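Long-range contacts in alkaline serine protease (Pseudoalteromonas sp., PDB 1Y9Z), which probably cleaves proteins and peptides as a cold-adapted subtilisin-like serine endopeptidase of an Antarctic bacterium, and carries an inserted beta-barrel domain: residues K304-Y309 and I329-V334; N250-G255 and T353-G358. One frame throughout, in Å; residues are numbered along the deposited sequence.

Contact 1: residues K304-Y309 and I329-V334; sequences KGIIVY and ITVPSV
Ile306 and Ile307 run beside Ser333 and Val334 as a short parallel pair; the end-to-end directions of 304-308 and 331-334 differ by 26°, and three backbone hydrogen bonds join the segments. In the usual parallel pattern, Ile306 is bound on both of its polar backbone atoms: its N donates to Pro332 O at 3.0 Å, and its O accepts from Val334 N at 2.9 Å. The third bond runs from Val308 N to Val334 O, 2.9 Å long, and the ladder goes on to Val336. Before it starts, the chains meet differently. Pro332 has no N-H to offer, and Lys304 O rests instead against carbon, 3.3 Å from Val331 CB and 3.6 Å from Pro332 CD.

Side chains divide between the two faces of the sheet. On one, Ile306 CB lies 3.7 Å from Ser333 CB; the small serine lets the two beta carbons come close on a buried face, where Ser333 also touches His234. The delta methyl of Ile306 reaches on to Val331, CD1 to CG2 at 3.8 Å, the two side chains crossing at about a right angle. On the other face Ile307 and Val334 stand side by side and point the same way. Val334 CG2 lies between its own N and carbonyl carbon, which turns this methyl to Ile307 CG1 at 3.9 Å. Beta-branched residues suit these places because they favour extended backbone and pack well against each other.

Strand 275-280 pairs in parallel with the other edge of 305-309, so that 305-309 is an inner strand, while strand 232-240 runs antiparallel to 333-336. Ile307 and Val334 both pack on Val354 of strand 351-360; Val308 and Ile329 touch helix 291-300.

Contact 2: residues N250-G255 and T353-G358; sequences NASATG and TVSNQG
Ser252, Ala253 and Thr254 pair with Ser355, Val354 and Thr353 in an antiparallel ladder of a large mixed sheet, probably that of the inserted domain, joining the start of strand 252-263 to strand 351-360. The axes of 252-255 and 353-358 come within 4.6 Å at 171°. Ala253 and Val354 form a hydrogen-bonded pair, Ala253 N giving to Val354 O (2.9 Å) and Val354 N to Ala253 O (2.8 Å). A further bond, Asn356 N to Ala251 O at 3.0 Å, extends the ladder into the loop before strand 252-263.

The non-hydrogen-bonded pairs on either side of Ala253 and Val354 bring hydroxyl residues together on one face. Thr254 OG1 and Thr353 OG1 are hydrogen-bonded at 2.9 Å, and either may be the donor; the same torsion in both threonines (chi1 -60°) sets each hydroxyl beside its own backbone N, where the two oxygens meet. Thr353 CG2 also packs against Thr254 OG1. Ser252 OG meets carbon, lying 3.2 Å from Ser355 CB. At the far end the Asn250 amide lies against the backbone of Gly358, CG to N at 3.6 Å, and its OD1 accepts from Arg215 NE. The Asn356 amide is turned 88° from that of Asn250.

The chemistry is two-sided. Thr254, Thr353 and Ser252 suit the more open face: threonine favours extended backbone, and serine is small and polar. Ala253 and Val354 pack on Ile276, on the same buried face as Asn356, whose amide is satisfied by the carbonyls of Ile249 and Ser333.

In the fold
The two contacts belong to one mixed sheet, probably that of the inserted beta-barrel domain; their centres lie 9 Å apart. Along the chain contact 1 is nested inside contact 2: 250-255 comes first, then 304-309 and 329-334, and 353-358 last. Strand 252-263 of contact 2 pairs with 275-280, which pairs with 305-309 of contact 1, and the closing strand 351-360 brings the chain back alongside 252-263. The contacts touch directly: Lys304 NZ reaches Thr254 O, and Ala253 packs on Lys304 O. Shortly after 353-358 the chain returns to helix 368-385, whose first residues, Thr368 and Ser369, line the pocket of the phenylmethanesulfonic acid.

Contact 1: residues K304-Y309 and I329-V334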
# COMPACT_ATOMS: atom_id res chain seq x y z
N LYS A 304 -17.64 5.35 23.74
CA LYS A 304 -17.55 6.66 23.09
C LYS A 304 -16.60 6.59 21.90
O LYS A 304 -16.77 7.29 20.91
CB LYS A 304 -17.05 7.72 24.07
CG LYS A 304 -18.02 8.08 25.18
CD LYS A 304 -17.43 9.12 26.12
CE LYS A 304 -17.10 10.42 25.40
NZ LYS A 304 -16.53 11.43 26.33
N GLY A 305 -15.59 5.73 22.04
CA GLY A 305 -14.60 5.54 21.00
C GLY A 305 -14.25 4.06 20.98
O GLY A 305 -14.39 3.39 22.01
N ILE A 306 -13.80 3.55 19.84
CA ILE A 306 -13.48 2.13 19.75
C ILE A 306 -12.13 1.84 19.10
O ILE A 306 -11.77 2.44 18.09
CB ILE A 306 -14.57 1.38 18.96
CG1 ILE A 306 -15.94 1.66 19.58
CG2 ILE A 306 -14.29 -0.12 18.97
CD1 ILE A 306 -17.11 1.18 18.75
N ILE A 307 -11.39 0.91 19.70
CA ILE A 307 -10.09 0.50 19.19
C ILE A 307 -10.06 -1.02 19.05
O ILE A 307 -10.07 -1.74 20.04
CB ILE A 307 -8.95 0.90 20.14
CG1 ILE A 307 -8.94 2.41 20.35
CG2 ILE A 307 -7.61 0.43 19.56
CD1 ILE A 307 -7.95 2.87 21.41
N VAL A 308 -10.03 -1.49 17.81
CA VAL A 308 -10.00 -2.92 17.53
C VAL A 308 -8.57 -3.33 17.22
O VAL A 308 -7.92 -2.72 16.37
CB VAL A 308 -10.88 -3.27 16.31
CG1 VAL A 308 -10.77 -4.76 16.00
CG2 VAL A 308 -12.32 -2.89 16.58
N TYR A 309 -8.06 -4.35 17.90
CA TYR A 309 -6.71 -4.81 17.63
C TYR A 309 -6.71 -6.22 17.06
O TYR A 309 -7.60 -7.03 17.34
CB TYR A 309 -5.81 -4.73 18.88
CG TYR A 309 -6.18 -5.62 20.05
CD1 TYR A 309 -7.18 -5.25 20.95
CD2 TYR A 309 -5.47 -6.79 20.30
CE1 TYR A 309 -7.46 -6.04 22.07
CE2 TYR A 309 -5.74 -7.58 21.41
CZ TYR A 309 -6.74 -7.20 22.30
OH TYR A 309 -7.00 -7.96 23.41
N ILE A 329 -22.47 1.93 14.14
CA ILE A 329 -21.23 2.57 14.55
C ILE A 329 -21.20 4.05 14.18
O ILE A 329 -20.69 4.44 13.13
CB ILE A 329 -20.01 1.86 13.91
CG1 ILE A 329 -20.16 0.34 14.06
CG2 ILE A 329 -18.73 2.34 14.58
CD1 ILE A 329 -20.37 -0.12 15.50
N THR A 330 -21.74 4.87 15.08
CA THR A 330 -21.81 6.31 14.88
C THR A 330 -20.72 7.04 15.67
O THR A 330 -20.73 8.27 15.77
CB THR A 330 -23.18 6.85 15.31
OG1 THR A 330 -23.47 6.42 16.64
CG2 THR A 330 -24.27 6.35 14.36
N VAL A 331 -19.79 6.27 16.23
CA VAL A 331 -18.69 6.84 17.00
C VAL A 331 -17.38 6.53 16.28
O VAL A 331 -17.33 5.65 15.42
CB VAL A 331 -18.62 6.23 18.42
CG1 VAL A 331 -19.94 6.46 19.15
CG2 VAL A 331 -18.31 4.74 18.33
N PRO A 332 -16.31 7.27 16.60
CA PRO A 332 -15.03 7.00 15.93
C PRO A 332 -14.43 5.66 16.35
O PRO A 332 -14.31 5.37 17.54
CB PRO A 332 -14.17 8.19 16.34
CG PRO A 332 -14.71 8.55 17.69
CD PRO A 332 -16.20 8.43 17.49
N SER A 333 -14.08 4.84 15.36
CA SER A 333 -13.48 3.54 15.63
C SER A 333 -12.26 3.36 14.74
O SER A 333 -12.24 3.81 13.59
CB SER A 333 -14.51 2.42 15.39
OG SER A 333 -15.04 2.46 14.08
N VAL A 334 -11.23 2.70 15.28
CA VAL A 334 -9.99 2.49 14.55
C VAL A 334 -9.48 1.06 14.66
O VAL A 334 -9.98 0.27 15.47
CB VAL A 334 -8.88 3.44 15.07
CG1 VAL A 334 -9.35 4.89 14.96
CG2 VAL A 334 -8.54 3.10 16.52

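Contact 2: residues N250-G255 and T353-G358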
# COMPACT_ATOMS: atom_id res chain seq x y z
N ASN A 250 -15.84 10.74 11.18
CA ASN A 250 -14.68 11.57 11.47
C ASN A 250 -14.99 12.45 12.67
O ASN A 250 -15.72 13.44 12.55
CB ASN A 250 -14.31 12.43 10.26
CG ASN A 250 -13.81 11.61 9.09
OD1 ASN A 250 -13.06 10.65 9.27
ND2 ASN A 250 -14.21 11.99 7.89
N ALA A 251 -14.46 12.06 13.82
CA ALA A 251 -14.68 12.80 15.05
C ALA A 251 -13.67 12.31 16.08
O ALA A 251 -12.90 11.38 15.82
CB ALA A 251 -16.09 12.57 15.57
N SER A 252 -13.67 12.95 17.25
CA SER A 252 -12.77 12.57 18.32
C SER A 252 -13.58 12.18 19.54
O SER A 252 -14.68 12.68 19.76
CB SER A 252 -11.84 13.74 18.68
OG SER A 252 -11.03 14.09 17.57
N ALA A 253 -13.03 11.26 20.33
CA ALA A 253 -13.69 10.78 21.54
C ALA A 253 -12.63 10.62 22.62
O ALA A 253 -11.52 10.15 22.34
CB ALA A 253 -14.38 9.45 21.28
N THR A 254 -12.96 11.01 23.84
CA THR A 254 -12.03 10.91 24.96
C THR A 254 -12.69 10.24 26.16
O THR A 254 -13.83 10.55 26.50
CB THR A 254 -11.52 12.30 25.38
OG1 THR A 254 -10.86 12.93 24.28
CG2 THR A 254 -10.55 12.18 26.55
N GLY A 255 -11.96 9.33 26.79
CA GLY A 255 -12.48 8.64 27.95
C GLY A 255 -11.49 7.63 28.49
O GLY A 255 -10.46 7.37 27.87
N THR A 353 -7.73 9.36 23.91
CA THR A 353 -8.45 10.08 22.87
C THR A 353 -8.25 9.36 21.55
O THR A 353 -7.13 9.18 21.09
CB THR A 353 -7.93 11.52 22.72
OG1 THR A 353 -8.10 12.22 23.96
CG2 THR A 353 -8.71 12.26 21.63
N VAL A 354 -9.36 8.93 20.96
CA VAL A 354 -9.34 8.24 19.68
C VAL A 354 -9.94 9.21 18.68
O VAL A 354 -10.97 9.83 18.95
CB VAL A 354 -10.18 6.96 19.70
CG1 VAL A 354 -10.17 6.30 18.32
CG2 VAL A 354 -9.64 6.00 20.74
N SER A 355 -9.31 9.35 17.52
CA SER A 355 -9.83 10.27 16.53
C SER A 355 -9.63 9.85 15.09
O SER A 355 -8.61 9.26 14.73
CB SER A 355 -9.18 11.64 16.73
OG SER A 355 -7.78 11.56 16.57
N ASN A 356 -10.64 10.14 14.28
CA ASN A 356 -10.60 9.88 12.85
C ASN A 356 -10.73 11.27 12.25
O ASN A 356 -11.60 12.04 12.64
CB ASN A 356 -11.77 9.01 12.39
CG ASN A 356 -11.60 7.55 12.77
OD1 ASN A 356 -10.48 7.06 12.93
ND2 ASN A 356 -12.72 6.85 12.90
N GLN A 357 -9.86 11.60 11.30
CA GLN A 357 -9.89 12.92 10.69
C GLN A 357 -9.93 12.85 9.17
O GLN A 357 -9.14 12.13 8.55
CB GLN A 357 -8.66 13.71 11.13
CG GLN A 357 -8.58 13.93 12.63
CD GLN A 357 -7.24 14.49 13.07
OE1 GLN A 357 -6.80 15.53 12.58
NE2 GLN A 357 -6.60 13.81 14.02
N GLY A 358 -10.85 13.59 8.58
CA GLY A 358 -10.96 13.62 7.13
C GLY A 358 -10.22 14.82 6.58
O GLY A 358 -9.55 15.55 7.32